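Local coordinates for protein chromosome-partitioning ATPase Soj (Thermus thermophilus, PDB 2BEJ) that hydrolyses ATP and, in its ATP-bound form, binds double-stranded DNA cooperatively as nucleoprotein filaments, probably to partition chromosomes, at residues V6-L11 and D113-D118; V61-Q66 and P84-L89; N129-A134 and P167-L172. One frame throughout, in Å; residues are numbered along the deposited sequence.

Contact 1 lies deepest, pairing two central parallel strands of the P-loop NTPase sheet through straight backbone hydrogen bonds and ending at the nucleotide site. Contact 3 is also buried, about 9 Å away centre to centre, and reaches the same sheet; its helix 125-133 follows strand 114-118, and Arg8 of contact 1 probably hydrogen-bonds to the carbonyl of Ala133. Contact 3 sets the helix end against the lead-in to edge strand 170-177 by leucine packing and an arginine at the carbonyl end. Contact 2, its centre about 18 Å from that of the chain, is only partly buried: a short helix and a loop are joined by one direct hydrogen bond, a water and the face of a tyrosine ring.

Contact 1 of 3, residues V6-L11 and D113-D118; sequences VRRIAL and DLVLLD
Strands 8-11 and 114-118 run parallel, their axes 4.7 Å apart at the closest and 21° askew, as neighbours in the central sheet of the P-loop NTPase fold. Arg7 O accepts from Val115 N, Val115 O from Ile9 N (2.7 Å), Ile9 O from Leu117 N, and Leu117 O from Leu11 N; all four bonds are nearly straight. On one face, Arg8 and Val115 lie side by side, with Arg8 CG 3.8 Å from Val115 CB. Beyond this apolar stem the extended Arg8 chain carries its guanidinium to Asp109 and the carbonyl of Ala133. Ile9, Leu11 and Leu116 share the other face, which helices 20-33 and 230-248 cover. With CG anti to the carbonyl carbon (chi1 -63°), Leu116 turns its CD2 branch toward strand 8-11, 4.0 Å from Ile9 CB and 4.1 Å from Leu11 CD2. A bend at chi3 brings Arg7 NH2 obliquely to 3.7 Å from Asp113 O, without a bond; Asp109 and the Tyr112 carbonyl hold the guanidinium. At the far end Asp118 faces the nucleotide site, its side chain about 4 Å from the bound magnesium ion (nearest atoms), and Asp118 OD2 is hydrogen-bonded to OG1 of the magnesium ligand Thr21.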
loop_
_atom_site.group_PDB
_atom_site.type_symbol
_atom_site.label_atom_id
_atom_site.label_comp_id
_atom_site.label_asym_id
_atom_site.label_seq_id
_atom_site.Cartn_x
_atom_site.Cartn_y
_atom_site.Cartn_z
ATOM N N VAL A 6 -18.841 10.151 0.968
ATOM C CA VAL A 6 -19.030 8.697 0.971
ATOM C C VAL A 6 -19.253 8.156 2.391
ATOM O O VAL A 6 -18.385 8.269 3.265
ATOM C CB VAL A 6 -17.875 7.962 0.211
ATOM C CG1 VAL A 6 -17.911 6.443 0.430
ATOM C CG2 VAL A 6 -17.951 8.279 -1.287
ATOM N N ARG A 7 -20.440 7.590 2.603
ATOM C CA ARG A 7 -20.849 7.006 3.878
ATOM C C ARG A 7 -21.112 5.508 3.743
ATOM O O ARG A 7 -20.671 4.715 4.571
ATOM C CB ARG A 7 -22.146 7.655 4.355
ATOM C CG ARG A 7 -22.003 9.035 4.956
ATOM C CD ARG A 7 -23.385 9.599 5.255
ATOM N NE ARG A 7 -24.286 8.584 5.805
ATOM C CZ ARG A 7 -24.332 8.229 7.088
ATOM N NH1 ARG A 7 -25.187 7.297 7.489
ATOM N NH2 ARG A 7 -23.522 8.804 7.972
ATOM N N ARG A 8 -21.878 5.128 2.721
ATOM C CA ARG A 8 -22.221 3.726 2.516
ATOM C C ARG A 8 -21.321 3.122 1.462
ATOM O O ARG A 8 -21.194 3.660 0.367
ATOM C CB ARG A 8 -23.683 3.564 2.109
ATOM C CG ARG A 8 -24.670 4.057 3.152
ATOM C CD ARG A 8 -26.073 3.847 2.651
ATOM N NE ARG A 8 -27.067 4.604 3.410
ATOM C CZ ARG A 8 -28.120 5.201 2.862
ATOM N NH1 ARG A 8 -28.978 5.863 3.629
ATOM N NH2 ARG A 8 -28.312 5.150 1.547
ATOM N N ILE A 9 -20.704 1.999 1.805
ATOM C CA ILE A 9 -19.758 1.331 0.921
ATOM C C ILE A 9 -20.208 -0.089 0.716
ATOM O O ILE A 9 -20.340 -0.843 1.681
ATOM C CB ILE A 9 -18.316 1.333 1.503
ATOM C CG1 ILE A 9 -17.812 2.763 1.715
ATOM C CG2 ILE A 9 -17.372 0.544 0.602
ATOM C CD1 ILE A 9 -16.608 2.861 2.683
ATOM N N ALA A 10 -20.452 -0.443 -0.545
ATOM C CA ALA A 10 -20.811 -1.797 -0.915
ATOM C C ALA A 10 -19.558 -2.613 -1.198
ATOM O O ALA A 10 -18.590 -2.112 -1.776
ATOM C CB ALA A 10 -21.726 -1.794 -2.123
ATOM N N LEU A 11 -19.583 -3.867 -0.759
ATOM C CA LEU A 11 -18.538 -4.839 -1.061
ATOM C C LEU A 11 -19.181 -5.760 -2.072
ATOM O O LEU A 11 -20.129 -6.471 -1.735
ATOM C CB LEU A 11 -18.144 -5.616 0.205
ATOM C CG LEU A 11 -17.342 -4.899 1.304
ATOM C CD1 LEU A 11 -16.039 -4.386 0.762
ATOM C CD2 LEU A 11 -18.129 -3.775 1.970
ATOM N N ASP A 113 -21.360 6.610 11.117
ATOM C CA ASP A 113 -20.384 7.306 10.278
ATOM C C ASP A 113 -20.204 6.601 8.950
ATOM O O ASP A 113 -20.178 7.243 7.900
ATOM C CB ASP A 113 -19.015 7.373 10.959
ATOM C CG ASP A 113 -19.003 8.267 12.157
ATOM O OD1 ASP A 113 -19.549 9.387 12.083
ATOM O OD2 ASP A 113 -18.429 7.849 13.178
ATOM N N LEU A 114 -20.044 5.281 9.015
ATOM C CA LEU A 114 -19.795 4.459 7.833
ATOM C C LEU A 114 -20.697 3.233 7.839
ATOM O O LEU A 114 -20.933 2.628 8.886
ATOM C CB LEU A 114 -18.325 4.037 7.768
ATOM C CG LEU A 114 -17.291 5.156 7.584
ATOM C CD1 LEU A 114 -15.938 4.760 8.179
ATOM C CD2 LEU A 114 -17.146 5.566 6.114
ATOM N N VAL A 115 -21.219 2.881 6.670
ATOM C CA VAL A 115 -22.087 1.712 6.544
ATOM C C VAL A 115 -21.511 0.760 5.494
ATOM O O VAL A 115 -21.300 1.136 4.337
ATOM C CB VAL A 115 -23.546 2.116 6.228
ATOM C CG1 VAL A 115 -24.474 0.903 6.272
ATOM C CG2 VAL A 115 -24.033 3.196 7.204
ATOM N N LEU A 116 -21.239 -0.471 5.916
ATOM C CA LEU A 116 -20.692 -1.492 5.029
ATOM C C LEU A 116 -21.776 -2.484 4.586
ATOM O O LEU A 116 -22.397 -3.155 5.410
ATOM C CB LEU A 116 -19.535 -2.214 5.721
ATOM C CG LEU A 116 -18.321 -1.348 6.071
ATOM C CD1 LEU A 116 -17.329 -2.145 6.896
ATOM C CD2 LEU A 116 -17.650 -0.807 4.808
ATOM N N LEU A 117 -22.007 -2.555 3.280
ATOM C CA LEU A 117 -23.023 -3.453 2.724
ATOM C C LEU A 117 -22.371 -4.691 2.106
ATOM O O LEU A 117 -21.803 -4.634 1.010
ATOM C CB LEU A 117 -23.903 -2.713 1.708
ATOM C CG LEU A 117 -24.479 -1.335 2.086
ATOM C CD1 LEU A 117 -25.162 -0.702 0.868
ATOM C CD2 LEU A 117 -25.444 -1.394 3.288
ATOM N N ASP A 118 -22.430 -5.804 2.825
ATOM C CA ASP A 118 -21.868 -7.049 2.338
ATOM C C ASP A 118 -22.867 -7.708 1.391
ATOM O O ASP A 118 -23.861 -8.270 1.835
ATOM C CB ASP A 118 -21.517 -7.982 3.500
ATOM C CG ASP A 118 -20.740 -9.210 3.051
ATOM O OD1 ASP A 118 -20.212 -9.196 1.918
ATOM O OD2 ASP A 118 -20.657 -10.190 3.823
#

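Contact 2 of 3, residues V61-Q66 and P84-L89; sequences VYHLLQ and PATPDL
Val61 and Tyr62, in the first turn of helix 61-65, meet a loop that leaves strand 80-83 and folds into a type I beta turn from Thr86 to Leu89, a peripheral helix-on-loop contact of the P-loop NTPase domain. The hydrogen bonds between the two segments, direct and through water, use backbone atoms. Val61 N donates to Pro84 O at 3.0 Å, with the donor nearly in line with the carbonyl bond. One water accepts from Tyr62 N at 2.7 Å and, weakly, from Thr86 N, bridging the helix start to the turn. Within the turn, Leu89 N is bonded to Thr86 O. The apolar packing centres on Leu89: its CG lies anti to the backbone N (chi1 -169°), which brings CD1 back toward the helix, 3.9 Å from Val61 CB and near the backbone N of Tyr62. Val61 CG2 meanwhile rests on Pro84 O, and the same valine reaches Val41 and Leu83 of the sheet. The aromatic part belongs to Tyr62. Asp88 CB sits over one ring face in a CH-pi contact, 4.1 Å from the centroid and 14° off the normal, while Tyr62 CE2 comes within 3.2 Å of Asp88 O and Leu89 O lies at the ring edge. The hydroxyl of Tyr62 makes a weak hydrogen bond to the carbonyl of Gly91, a further tie between ring and loop. His63 offers its edge to the turn, the planes of its ring and the Asp88 carboxylate 58° apart, with His63 NE2 3.8 Å from Asp88 OD1.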
loop_
_atom_site.group_PDB
_atom_site.type_symbol
_atom_site.label_atom_id
_atom_site.label_comp_id
_atom_site.label_asym_id
_atom_site.label_seq_id
_atom_site.Cartn_x
_atom_site.Cartn_y
_atom_site.Cartn_z
ATOM N N VAL A 61 -32.162 -7.999 8.299
ATOM C CA VAL A 61 -32.470 -7.149 7.144
ATOM C C VAL A 61 -33.907 -7.361 6.629
ATOM O O VAL A 61 -34.594 -6.395 6.277
ATOM C CB VAL A 61 -31.431 -7.362 6.002
ATOM C CG1 VAL A 61 -31.733 -6.468 4.802
ATOM C CG2 VAL A 61 -30.021 -7.096 6.508
ATOM N N TYR A 62 -34.354 -8.618 6.605
ATOM C CA TYR A 62 -35.719 -8.955 6.173
ATOM C C TYR A 62 -36.725 -8.115 6.943
ATOM O O TYR A 62 -37.624 -7.513 6.355
ATOM C CB TYR A 62 -36.009 -10.442 6.401
ATOM C CG TYR A 62 -37.125 -11.003 5.546
ATOM C CD1 TYR A 62 -38.427 -11.094 6.027
ATOM C CD2 TYR A 62 -36.871 -11.452 4.254
ATOM C CE1 TYR A 62 -39.450 -11.622 5.230
ATOM C CE2 TYR A 62 -37.879 -11.975 3.457
ATOM C CZ TYR A 62 -39.162 -12.057 3.943
ATOM O OH TYR A 62 -40.145 -12.581 3.134
ATOM N N HIS A 63 -36.529 -8.061 8.261
ATOM C CA HIS A 63 -37.415 -7.358 9.174
ATOM C C HIS A 63 -37.246 -5.838 9.120
ATOM O O HIS A 63 -38.145 -5.101 9.514
ATOM C CB HIS A 63 -37.223 -7.898 10.596
ATOM C CG HIS A 63 -37.533 -9.360 10.723
ATOM N ND1 HIS A 63 -38.612 -9.835 11.438
ATOM C CD2 HIS A 63 -36.920 -10.451 10.200
ATOM C CE1 HIS A 63 -38.646 -11.154 11.359
ATOM N NE2 HIS A 63 -37.633 -11.553 10.610
ATOM N N LEU A 64 -36.090 -5.376 8.638
ATOM C CA LEU A 64 -35.861 -3.945 8.420
ATOM C C LEU A 64 -36.685 -3.451 7.228
ATOM O O LEU A 64 -37.209 -2.334 7.244
ATOM C CB LEU A 64 -34.370 -3.660 8.194
ATOM C CG LEU A 64 -33.947 -2.202 7.978
ATOM C CD1 LEU A 64 -33.688 -1.497 9.310
ATOM C CD2 LEU A 64 -32.725 -2.131 7.081
ATOM N N LEU A 65 -36.797 -4.298 6.205
ATOM C CA LEU A 65 -37.516 -3.959 4.977
ATOM C C LEU A 65 -39.044 -3.978 5.165
ATOM O O LEU A 65 -39.774 -3.319 4.420
ATOM C CB LEU A 65 -37.090 -4.879 3.821
ATOM C CG LEU A 65 -35.627 -4.856 3.347
ATOM C CD1 LEU A 65 -35.334 -6.063 2.468
ATOM C CD2 LEU A 65 -35.258 -3.556 2.621
ATOM N N GLN A 66 -39.510 -4.733 6.161
ATOM C CA GLN A 66 -40.923 -4.752 6.547
ATOM C C GLN A 66 -41.343 -3.548 7.399
ATOM O O GLN A 66 -42.539 -3.270 7.543
ATOM C CB GLN A 66 -41.276 -6.049 7.277
ATOM C CG GLN A 66 -41.937 -7.091 6.391
ATOM C CD GLN A 66 -41.103 -8.342 6.202
ATOM O OE1 GLN A 66 -40.459 -8.826 7.147
ATOM N NE2 GLN A 66 -41.133 -8.893 4.980
ATOM N N PRO A 84 -27.884 -8.128 10.995
ATOM C CA PRO A 84 -27.692 -9.505 10.546
ATOM C C PRO A 84 -28.587 -9.939 9.390
ATOM O O PRO A 84 -29.567 -9.265 9.068
ATOM C CB PRO A 84 -28.021 -10.318 11.800
ATOM C CG PRO A 84 -28.981 -9.465 12.547
ATOM C CD PRO A 84 -28.504 -8.073 12.334
ATOM N N ALA A 85 -28.205 -11.049 8.760
ATOM C CA ALA A 85 -29.040 -11.740 7.795
ATOM C C ALA A 85 -29.625 -12.947 8.481
ATOM O O ALA A 85 -28.952 -13.631 9.264
ATOM C CB ALA A 85 -28.241 -12.168 6.594
ATOM N N THR A 86 -30.890 -13.200 8.175
ATOM C CA THR A 86 -31.621 -14.288 8.771
ATOM C C THR A 86 -32.017 -15.234 7.630
ATOM O O THR A 86 -32.005 -14.821 6.462
ATOM C CB THR A 86 -32.817 -13.724 9.592
ATOM O OG1 THR A 86 -33.097 -14.580 10.706
ATOM C CG2 THR A 86 -34.052 -13.532 8.736
ATOM N N PRO A 87 -32.308 -16.518 7.947
ATOM C CA PRO A 87 -32.719 -17.499 6.929
ATOM C C PRO A 87 -33.998 -17.143 6.154
ATOM O O PRO A 87 -34.346 -17.833 5.191
ATOM C CB PRO A 87 -32.923 -18.788 7.740
ATOM C CG PRO A 87 -33.055 -18.348 9.158
ATOM C CD PRO A 87 -32.198 -17.139 9.280
ATOM N N ASP A 88 -34.678 -16.077 6.571
ATOM C CA ASP A 88 -35.853 -15.578 5.865
ATOM C C ASP A 88 -35.495 -14.729 4.645
ATOM O O ASP A 88 -36.228 -14.741 3.657
ATOM C CB ASP A 88 -36.743 -14.762 6.806
ATOM C CG ASP A 88 -37.149 -15.534 8.052
ATOM O OD1 ASP A 88 -36.875 -15.036 9.170
ATOM O OD2 ASP A 88 -37.735 -16.630 7.919
ATOM N N LEU A 89 -34.367 -14.013 4.716
ATOM C CA LEU A 89 -33.993 -12.987 3.729
ATOM C C LEU A 89 -34.277 -13.363 2.271
ATOM O O LEU A 89 -34.704 -12.516 1.476
ATOM C CB LEU A 89 -32.523 -12.563 3.907
ATOM C CG LEU A 89 -32.012 -11.329 3.148
ATOM C CD1 LEU A 89 -32.770 -10.057 3.533
ATOM C CD2 LEU A 89 -30.514 -11.141 3.351
HETATM O O HOH W 1 -33.075 -10.793 7.442
#

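Contact 3 of 3, residues N129-A134 and P167-L172; sequences NALAAA and PRLRLL
Arg168 and Leu169 meet the last turn of helix 125-133 just before their own chain enters strand 170-177, at the side of the P-loop NTPase sheet where that strand is the outermost within the chain. Strand 136-142, helix 147-164 and strand 170-177 form a beta-alpha-beta crossover, and the segment 167-172 is the entry into its last strand. Arg168 comes first. Its chain is bent at chi3 (-39°), folding the guanidinium over the helix C-terminus. There Arg168 NH1 lies 3.3 Å from Ala133 O, which sits at the edge of the guanidinium and near its plane, but the angle is too poor for a hydrogen bond. Ala134 O is 3.7 Å from the same NH1, at an oblique position. The positive group probably gains from the carbonyl-rich helix end, although the Arg8 guanidinium lies close by; Glu135 offers it a long, weak ion pair, and Asn166 takes the carbonyls of Leu131 and Ala134.

Leu169 carries the apolar part. With CG anti to the backbone N (chi1 -165°), both methyls reach the helix: Leu169 CD1 lies 3.5 Å from Leu131 O and 4.3 Å from Ala134 CB, whereas Leu169 CD2 is 4.2 Å from Leu131 CB. The leucine thus lies over backbone and side chains together. An alanine here would remove both methyls and is likely to leave a gap beside Leu131 and Ala134, weakening the grip of this chain on the helix end. Farther on, Arg170 and Leu172 form backbone hydrogen bonds with Glu135 and Val137, respectively.

Leu131 and Leu169 both touch Val137 of strand 136-142 and Leu158 of helix 147-164, so the contact fills the corner between those two elements, while helix 102-106 packs on Ala133 and Arg168.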
loop_
_atom_site.group_PDB
_atom_site.type_symbol
_atom_site.label_atom_id
_atom_site.label_comp_id
_atom_site.label_asym_id
_atom_site.label_seq_id
_atom_site.Cartn_x
_atom_site.Cartn_y
_atom_site.Cartn_z
ATOM N N ASN A 129 -29.776 -3.792 -4.796
ATOM C CA ASN A 129 -30.208 -2.956 -3.682
ATOM C C ASN A 129 -29.003 -2.342 -2.968
ATOM O O ASN A 129 -29.036 -1.173 -2.578
ATOM C CB ASN A 129 -31.064 -3.761 -2.691
ATOM C CG ASN A 129 -32.558 -3.723 -3.018
ATOM O OD1 ASN A 129 -33.351 -3.113 -2.291
ATOM N ND2 ASN A 129 -32.944 -4.377 -4.099
ATOM N N ALA A 130 -27.949 -3.138 -2.796
ATOM C CA ALA A 130 -26.692 -2.648 -2.217
ATOM C C ALA A 130 -26.127 -1.502 -3.057
ATOM O O ALA A 130 -25.867 -0.422 -2.535
ATOM C CB ALA A 130 -25.670 -3.783 -2.095
ATOM N N LEU A 131 -25.983 -1.739 -4.363
ATOM C CA LEU A 131 -25.418 -0.762 -5.306
ATOM C C LEU A 131 -26.215 0.535 -5.373
ATOM O O LEU A 131 -25.635 1.626 -5.435
ATOM C CB LEU A 131 -25.261 -1.373 -6.709
ATOM C CG LEU A 131 -24.221 -2.496 -6.849
ATOM C CD1 LEU A 131 -24.059 -2.934 -8.291
ATOM C CD2 LEU A 131 -22.837 -2.094 -6.267
ATOM N N ALA A 132 -27.539 0.402 -5.335
ATOM C CA ALA A 132 -28.457 1.537 -5.391
ATOM C C ALA A 132 -28.424 2.378 -4.119
ATOM O O ALA A 132 -28.677 3.579 -4.167
ATOM C CB ALA A 132 -29.869 1.057 -5.684
ATOM N N ALA A 133 -28.082 1.752 -2.994
ATOM C CA ALA A 133 -28.038 2.434 -1.699
ATOM C C ALA A 133 -26.658 2.988 -1.304
ATOM O O ALA A 133 -26.558 3.780 -0.369
ATOM C CB ALA A 133 -28.560 1.517 -0.604
ATOM N N ALA A 134 -25.603 2.577 -2.006
ATOM C CA ALA A 134 -24.235 2.952 -1.628
ATOM C C ALA A 134 -23.713 4.187 -2.364
ATOM O O ALA A 134 -24.209 4.529 -3.438
ATOM C CB ALA A 134 -23.290 1.764 -1.857
ATOM N N PRO A 167 -26.861 7.890 -9.213
ATOM C CA PRO A 167 -25.810 8.802 -9.680
ATOM C C PRO A 167 -24.697 9.090 -8.664
ATOM O O PRO A 167 -23.670 9.645 -9.040
ATOM C CB PRO A 167 -26.577 10.094 -10.006
ATOM C CG PRO A 167 -27.871 9.982 -9.275
ATOM C CD PRO A 167 -28.190 8.535 -9.198
ATOM N N ARG A 168 -24.905 8.725 -7.400
ATOM C CA ARG A 168 -23.874 8.884 -6.362
ATOM C C ARG A 168 -22.831 7.760 -6.401
ATOM O O ARG A 168 -21.772 7.864 -5.768
ATOM C CB ARG A 168 -24.496 8.946 -4.961
ATOM C CG ARG A 168 -25.722 9.854 -4.823
ATOM C CD ARG A 168 -26.218 9.956 -3.365
ATOM N NE ARG A 168 -26.154 8.676 -2.639
ATOM C CZ ARG A 168 -27.075 7.712 -2.703
ATOM N NH1 ARG A 168 -26.911 6.594 -2.004
ATOM N NH2 ARG A 168 -28.157 7.855 -3.464
ATOM N N LEU A 169 -23.125 6.691 -7.137
ATOM C CA LEU A 169 -22.278 5.507 -7.112
ATOM C C LEU A 169 -20.908 5.736 -7.760
ATOM O O LEU A 169 -20.798 6.209 -8.891
ATOM C CB LEU A 169 -22.987 4.300 -7.736
ATOM C CG LEU A 169 -22.364 2.923 -7.467
ATOM C CD1 LEU A 169 -22.359 2.603 -5.978
ATOM C CD2 LEU A 169 -23.110 1.853 -8.243
ATOM N N ARG A 170 -19.865 5.412 -7.007
ATOM C CA ARG A 170 -18.507 5.485 -7.519
ATOM C C ARG A 170 -17.699 4.326 -6.980
ATOM O O ARG A 170 -17.943 3.844 -5.873
ATOM C CB ARG A 170 -17.842 6.811 -7.140
ATOM C CG ARG A 170 -16.643 7.158 -8.023
ATOM C CD ARG A 170 -15.944 8.431 -7.549
ATOM N NE ARG A 170 -15.022 8.966 -8.555
ATOM C CZ ARG A 170 -14.713 10.257 -8.674
ATOM N NH1 ARG A 170 -13.866 10.653 -9.620
ATOM N NH2 ARG A 170 -15.253 11.161 -7.856
ATOM N N LEU A 171 -16.755 3.868 -7.792
ATOM C CA LEU A 171 -15.778 2.900 -7.358
ATOM C C LEU A 171 -14.879 3.554 -6.309
ATOM O O LEU A 171 -14.188 4.528 -6.605
ATOM C CB LEU A 171 -14.951 2.426 -8.556
ATOM C CG LEU A 171 -13.850 1.407 -8.268
ATOM C CD1 LEU A 171 -14.439 0.045 -7.930
ATOM C CD2 LEU A 171 -12.882 1.321 -9.441
ATOM N N LEU A 172 -14.906 3.049 -5.078
ATOM C CA LEU A 172 -13.888 3.453 -4.094
ATOM C C LEU A 172 -12.544 2.812 -4.458
ATOM O O LEU A 172 -11.514 3.494 -4.527
ATOM C CB LEU A 172 -14.278 3.072 -2.662
ATOM C CG LEU A 172 -14.605 4.116 -1.589
ATOM C CD1 LEU A 172 -14.291 3.505 -0.229
ATOM C CD2 LEU A 172 -13.842 5.428 -1.752
#